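PDB 6ZTU: cyclodipeptide synthase, BtCDPS from Bacillus thermoamylovorans, which probably acts as an aminoacyltransferase that joins two aminoacyl groups into a cyclodipeptide. Local coordinates for residues Q47-S52 with V59-A64; L31-F36 with N43-L48. One frame throughout, in Å; residues are numbered along the deposited sequence.

Interaction 1 (Q47-S52 with V59-A64). With 0RE ((2S)-hexane-1,2-diol), chain B.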
loop_
_atom_site.group_PDB
_atom_site.type_symbol
_atom_site.label_atom_id
_atom_site.label_comp_id
_atom_site.label_asym_id
_atom_site.label_seq_id
_atom_site.Cartn_x
_atom_site.Cartn_y
_atom_site.Cartn_z
ATOM N N GLN A 47 9.510 3.950 13.344
ATOM C CA GLN A 47 9.579 5.353 12.958
ATOM C C GLN A 47 8.275 5.802 12.313
ATOM O O GLN A 47 7.757 6.876 12.628
ATOM C CB GLN A 47 10.750 5.574 12.006
ATOM C CG GLN A 47 12.111 5.487 12.662
ATOM C CD GLN A 47 13.171 6.136 11.800
ATOM O OE1 GLN A 47 13.268 5.849 10.611
ATOM N NE2 GLN A 47 13.962 7.026 12.390
ATOM N N LEU A 48 7.727 4.982 11.408
ATOM C CA LEU A 48 6.467 5.332 10.752
ATOM C C LEU A 48 5.363 5.554 11.775
ATOM O O LEU A 48 4.620 6.540 11.708
ATOM C CB LEU A 48 6.048 4.234 9.775
ATOM C CG LEU A 48 6.859 3.997 8.504
ATOM C CD1 LEU A 48 6.318 2.764 7.803
ATOM C CD2 LEU A 48 6.767 5.220 7.597
ATOM N N ILE A 49 5.255 4.646 12.737
ATOM C CA ILE A 49 4.152 4.685 13.686
ATOM C C ILE A 49 4.385 5.756 14.744
ATOM O O ILE A 49 3.448 6.445 15.151
ATOM C CB ILE A 49 3.949 3.285 14.293
ATOM C CG1 ILE A 49 3.387 2.334 13.225
ATOM C CG2 ILE A 49 3.014 3.338 15.487
ATOM C CD1 ILE A 49 3.461 0.872 13.597
ATOM N N ASP A 50 5.632 5.936 15.188
ATOM C CA ASP A 50 5.929 7.018 16.128
ATOM C C ASP A 50 5.580 8.376 15.535
ATOM O O ASP A 50 4.912 9.193 16.176
ATOM C CB ASP A 50 7.405 6.990 16.528
ATOM C CG ASP A 50 7.750 5.801 17.395
ATOM O OD1 ASP A 50 6.828 5.217 17.998
ATOM O OD2 ASP A 50 8.949 5.456 17.476
ATOM N N TRP A 51 6.036 8.637 14.308
ATOM C CA TRP A 51 5.702 9.885 13.633
ATOM C C TRP A 51 4.201 10.010 13.413
ATOM O O TRP A 51 3.626 11.080 13.630
ATOM C CB TRP A 51 6.459 9.974 12.301
ATOM C CG TRP A 51 6.116 11.173 11.459
ATOM C CD1 TRP A 51 6.626 12.438 11.579
ATOM C CD2 TRP A 51 5.205 11.209 10.360
ATOM N NE1 TRP A 51 6.074 13.258 10.625
ATOM C CE2 TRP A 51 5.201 12.529 9.860
ATOM C CE3 TRP A 51 4.392 10.248 9.742
ATOM C CZ2 TRP A 51 4.410 12.917 8.773
ATOM C CZ3 TRP A 51 3.607 10.633 8.665
ATOM C CH2 TRP A 51 3.620 11.955 8.189
ATOM N N SER A 52 3.548 8.931 12.965
ATOM C CA SER A 52 2.114 9.002 12.708
ATOM C C SER A 52 1.347 9.288 13.986
ATOM O O SER A 52 0.384 10.062 13.981
ATOM C CB SER A 52 1.619 7.693 12.097
ATOM O OG SER A 52 2.097 7.550 10.772
ATOM N N VAL A 59 -4.657 6.344 13.344
ATOM C CA VAL A 59 -3.586 5.634 12.657
ATOM C C VAL A 59 -4.039 4.202 12.402
ATOM O O VAL A 59 -4.496 3.518 13.326
ATOM C CB VAL A 59 -2.292 5.624 13.492
ATOM C CG1 VAL A 59 -1.207 4.835 12.787
ATOM C CG2 VAL A 59 -1.842 7.048 13.833
ATOM N N THR A 60 -3.882 3.741 11.164
ATOM C CA THR A 60 -4.140 2.360 10.781
ATOM C C THR A 60 -2.951 1.860 9.971
ATOM O O THR A 60 -2.322 2.627 9.235
ATOM C CB THR A 60 -5.435 2.241 9.952
ATOM O OG1 THR A 60 -6.528 2.811 10.684
ATOM C CG2 THR A 60 -5.752 0.775 9.619
ATOM N N VAL A 61 -2.635 0.577 10.122
ATOM C CA VAL A 61 -1.563 -0.076 9.370
ATOM C C VAL A 61 -2.192 -1.065 8.393
ATOM O O VAL A 61 -3.023 -1.893 8.789
ATOM C CB VAL A 61 -0.583 -0.789 10.323
ATOM C CG1 VAL A 61 0.413 -1.645 9.561
ATOM C CG2 VAL A 61 0.135 0.232 11.191
ATOM N N LEU A 62 -1.788 -0.994 7.122
ATOM C CA LEU A 62 -2.255 -1.919 6.091
ATOM C C LEU A 62 -1.124 -2.865 5.706
ATOM O O LEU A 62 -0.060 -2.414 5.268
ATOM C CB LEU A 62 -2.731 -1.165 4.847
ATOM C CG LEU A 62 -3.351 -2.056 3.760
ATOM C CD1 LEU A 62 -4.715 -2.625 4.208
ATOM C CD2 LEU A 62 -3.474 -1.271 2.447
ATOM N N LEU A 63 -1.373 -4.163 5.838
ATOM C CA LEU A 63 -0.448 -5.221 5.454
ATOM C C LEU A 63 -0.967 -5.954 4.225
ATOM O O LEU A 63 -2.139 -5.863 3.865
ATOM C CB LEU A 63 -0.266 -6.221 6.600
ATOM C CG LEU A 63 0.080 -5.647 7.968
ATOM C CD1 LEU A 63 0.283 -6.795 8.966
ATOM C CD2 LEU A 63 1.317 -4.776 7.890
ATOM N N ALA A 64 -0.083 -6.731 3.601
ATOM C CA ALA A 64 -0.465 -7.448 2.390
ATOM C C ALA A 64 -1.401 -8.611 2.697
ATOM O O ALA A 64 -1.241 -9.314 3.701
ATOM C CB ALA A 64 0.782 -7.963 1.668
HETATM O O01 0RE B . 1.907 -0.865 -2.291
HETATM C C02 0RE B . 2.669 -0.359 -1.241
HETATM C C03 0RE B . 1.725 0.139 -0.151
HETATM O O04 0RE B . 1.224 1.400 -0.505
HETATM C C05 0RE B . 0.591 -0.866 0.009
HETATM C C06 0RE B . 1.155 -2.224 0.425
HETATM C C07 0RE B . 0.013 -3.233 0.431
HETATM C C08 0RE B . -0.201 -3.633 1.880
#

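Interaction 2 (L31-F36 with N43-L48). With 0RE ((2S)-hexane-1,2-diol), chain B.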
loop_
_atom_site.group_PDB
_atom_site.type_symbol
_atom_site.label_atom_id
_atom_site.label_comp_id
_atom_site.label_asym_id
_atom_site.label_seq_id
_atom_site.Cartn_x
_atom_site.Cartn_y
_atom_site.Cartn_z
ATOM N N LEU A 31 -0.897 3.447 6.887
ATOM C CA LEU A 31 0.517 3.177 6.633
ATOM C C LEU A 31 0.618 1.900 5.811
ATOM O O LEU A 31 0.252 0.829 6.286
ATOM C CB LEU A 31 1.277 3.044 7.952
ATOM C CG LEU A 31 1.384 4.333 8.762
ATOM C CD1 LEU A 31 1.875 4.008 10.170
ATOM C CD2 LEU A 31 2.341 5.305 8.066
ATOM N N GLY A 32 1.087 2.017 4.569
ATOM C CA GLY A 32 1.217 0.841 3.726
ATOM C C GLY A 32 2.542 0.140 3.958
ATOM O O GLY A 32 3.599 0.751 3.789
ATOM N N ILE A 33 2.504 -1.127 4.371
ATOM C CA ILE A 33 3.706 -1.905 4.666
ATOM C C ILE A 33 3.836 -2.952 3.573
ATOM O O ILE A 33 2.998 -3.853 3.464
ATOM C CB ILE A 33 3.646 -2.562 6.051
ATOM C CG1 ILE A 33 3.264 -1.547 7.132
ATOM C CG2 ILE A 33 4.973 -3.259 6.366
ATOM C CD1 ILE A 33 4.178 -0.338 7.204
ATOM N N SER A 34 4.868 -2.827 2.760
ATOM C CA SER A 34 5.030 -3.661 1.577
ATOM C C SER A 34 5.752 -4.954 1.942
ATOM O O SER A 34 6.763 -4.908 2.646
ATOM C CB SER A 34 5.813 -2.901 0.500
ATOM O OG SER A 34 5.651 -3.517 -0.758
ATOM N N PRO A 35 5.267 -6.114 1.493
ATOM C CA PRO A 35 5.924 -7.378 1.840
ATOM C C PRO A 35 7.165 -7.638 0.997
ATOM O O PRO A 35 7.251 -7.247 -0.168
ATOM C CB PRO A 35 4.836 -8.421 1.550
ATOM C CG PRO A 35 4.074 -7.826 0.404
ATOM C CD PRO A 35 4.048 -6.331 0.696
ATOM N N PHE A 36 8.131 -8.328 1.614
ATOM C CA PHE A 36 9.380 -8.718 0.949
ATOM C C PHE A 36 10.141 -7.491 0.460
ATOM O O PHE A 36 10.702 -7.466 -0.639
ATOM C CB PHE A 36 9.110 -9.707 -0.183
ATOM C CG PHE A 36 8.087 -10.737 0.177
ATOM C CD1 PHE A 36 8.295 -11.578 1.258
ATOM C CD2 PHE A 36 6.903 -10.846 -0.531
ATOM C CE1 PHE A 36 7.351 -12.520 1.612
ATOM C CE2 PHE A 36 5.953 -11.796 -0.181
ATOM C CZ PHE A 36 6.180 -12.628 0.895
ATOM N N ASN A 43 12.926 -1.140 12.980
ATOM C CA ASN A 43 13.191 0.263 13.290
ATOM C C ASN A 43 12.366 1.207 12.422
ATOM O O ASN A 43 11.825 2.202 12.922
ATOM C CB ASN A 43 14.677 0.571 13.126
ATOM C CG ASN A 43 15.052 1.919 13.702
ATOM O OD1 ASN A 43 14.689 2.247 14.831
ATOM N ND2 ASN A 43 15.766 2.722 12.916
ATOM N N TYR A 44 12.282 0.933 11.117
ATOM C CA TYR A 44 11.540 1.820 10.224
ATOM C C TYR A 44 10.048 1.787 10.527
ATOM O O TYR A 44 9.381 2.830 10.526
ATOM C CB TYR A 44 11.793 1.437 8.769
ATOM C CG TYR A 44 11.126 2.354 7.762
ATOM C CD1 TYR A 44 11.556 3.664 7.599
ATOM C CD2 TYR A 44 10.064 1.911 6.982
ATOM C CE1 TYR A 44 10.954 4.510 6.680
ATOM C CE2 TYR A 44 9.456 2.753 6.047
ATOM C CZ TYR A 44 9.907 4.052 5.906
ATOM O OH TYR A 44 9.310 4.906 4.997
ATOM N N ILE A 45 9.503 0.597 10.782
ATOM C CA ILE A 45 8.088 0.503 11.135
ATOM C C ILE A 45 7.808 1.307 12.405
ATOM O O ILE A 45 6.810 2.036 12.493
ATOM C CB ILE A 45 7.676 -0.979 11.261
ATOM C CG1 ILE A 45 7.536 -1.598 9.862
ATOM C CG2 ILE A 45 6.382 -1.122 12.051
ATOM C CD1 ILE A 45 7.422 -3.123 9.850
ATOM N N HIS A 46 8.713 1.237 13.385
ATOM C CA HIS A 46 8.556 2.065 14.578
ATOM C C HIS A 46 8.601 3.550 14.237
ATOM O O HIS A 46 7.812 4.341 14.765
ATOM C CB HIS A 46 9.626 1.708 15.610
ATOM C CG HIS A 46 9.231 0.575 16.509
ATOM N ND1 HIS A 46 8.740 0.770 17.785
ATOM C CD2 HIS A 46 9.233 -0.765 16.306
ATOM C CE1 HIS A 46 8.467 -0.403 18.332
ATOM N NE2 HIS A 46 8.754 -1.349 17.455
ATOM N N GLN A 47 9.510 3.950 13.344
ATOM C CA GLN A 47 9.579 5.353 12.958
ATOM C C GLN A 47 8.275 5.802 12.313
ATOM O O GLN A 47 7.757 6.876 12.628
ATOM C CB GLN A 47 10.750 5.574 12.006
ATOM C CG GLN A 47 12.111 5.487 12.662
ATOM C CD GLN A 47 13.171 6.136 11.800
ATOM O OE1 GLN A 47 13.268 5.849 10.611
ATOM N NE2 GLN A 47 13.962 7.026 12.390
ATOM N N LEU A 48 7.727 4.982 11.408
ATOM C CA LEU A 48 6.467 5.332 10.752
ATOM C C LEU A 48 5.363 5.554 11.775
ATOM O O LEU A 48 4.620 6.540 11.708
ATOM C CB LEU A 48 6.048 4.234 9.775
ATOM C CG LEU A 48 6.859 3.997 8.504
ATOM C CD1 LEU A 48 6.318 2.764 7.803
ATOM C CD2 LEU A 48 6.767 5.220 7.597
HETATM O O01 0RE B . 1.907 -0.865 -2.291
HETATM C C02 0RE B . 2.669 -0.359 -1.241
HETATM C C03 0RE B . 1.725 0.139 -0.151
HETATM O O04 0RE B . 1.224 1.400 -0.505
HETATM C C05 0RE B . 0.591 -0.866 0.009
HETATM C C06 0RE B . 1.155 -2.224 0.425
HETATM C C07 0RE B . 0.013 -3.233 0.431
HETATM C C08 0RE B . -0.201 -3.633 1.880
#

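Interaction 1 (Q47-S52 with V59-A64)
Val59 sets CG1 anti to its backbone N (chi1 178°), which leaves CG2 beside that N, and both methyls straddle the CB of Ser52 on the facing helix. CG2 of Val59 lies 3.9 Å from Ser52 CB and CG1 of Val59 4.1 Å from it. CG2 of Val59 comes nearer still to the backbone, 3.7 Å from Ser52 O. Ile49 reaches the strand from one turn earlier: its extended outer chain (chi2 166°) carries CD1 to 4.2 Å from Val61 CG2, and the two side chains cross at about a right angle. Helix 42-55 and strand 58-63 are the second and third elements of a beta-alpha-beta unit that starts with strand 28-32, in a parallel part of the sheet; the HUP clan is known for such Rossmann-like architecture. Val59 and Val61, two residues apart, present the strand face that meets the helix. No hydrogen bond crosses. The buried hydroxyl of Ser52 is satisfied within its own helix, where OG donates to Leu48 O at 2.9 Å, tilted out of the carbonyl plane. Ser52 N binds that same oxygen from the opposite face, so two bonds grip it. Beyond these residues, Ile49 and Val61 also pack against helix 79-103. At the far end of the strand the hexanediol places its terminal methyl C08 3.4 Å from Leu63 C, with Leu62 CG 4.0 Å from C08, while the ligand is hydrogen-bonded to Glu180 OE1.

Interaction 2 (L31-F36 with N43-L48)
Apolar contacts do all the joining here: Ile33 and Leu48 slide past one another in opposite directions, with Ile33 CD1 3.8 Å from Leu48 CD1. The bent side chain of Ile33 (chi1 -50°, chi2 -56°) divides its work, since CG1 leads CD1 to Leu48 while CG2 faces Ile45 CD1 at 4.3 Å. Leu31, two residues before Ile33, extends CD1 to the helix backbone, where Leu31 CD1 lies 4.0 Å from Leu48 O and 4.2 Å from Leu48 CB. Leu48 CG sits 3.8 Å above one face of the Tyr44 ring, offset toward its rim, and that ring also meets Phe40 edge-to-face. Polar bonds run along the elements: Leu48 N to Tyr44 O at 2.9 Å continues the helix, and Leu31 and Ile33 pair through their backbones with strand 58-63. The hexanediol is met by the backbone of segment 31-36. Gly32, which has no side chain, brings its CA to 4.0 Å from C03 of the hexanediol, and Ile33 O approaches the tail atom C08 at 3.6 Å. The segments belong to the first strand and the helix of the beta-alpha-beta unit, and Gly32 and Ile33 both belong to the hexanediol pocket. Because no hydrogen bond crosses between helix and strand, their fit rests on the shapes of four buried aliphatic side chains and on the exclusion of water, while backbone polar groups are paired within the helix and along the sheet.

Both contacts are buried, neither has a hydrogen bond across it, and both use helix 42-55, which meets strand 58-63 in interaction 1 and strand 28-32 in interaction 2. The two strands are parallel neighbours, tied by the probable backbone bonds from Leu62 N to Leu31 O and from Leu31 N to Thr60 O. The helix thus lies over both strands, its later turn serving mainly 59-64 and its earlier turn mainly 31-36, though Leu31 also reaches Ile49 and Ser52. Interaction 1 adds a serine held by its own helix, whereas the side chains joining interaction 2 are leucines and isoleucines alone. Both strand ends reach the hexanediol pocket.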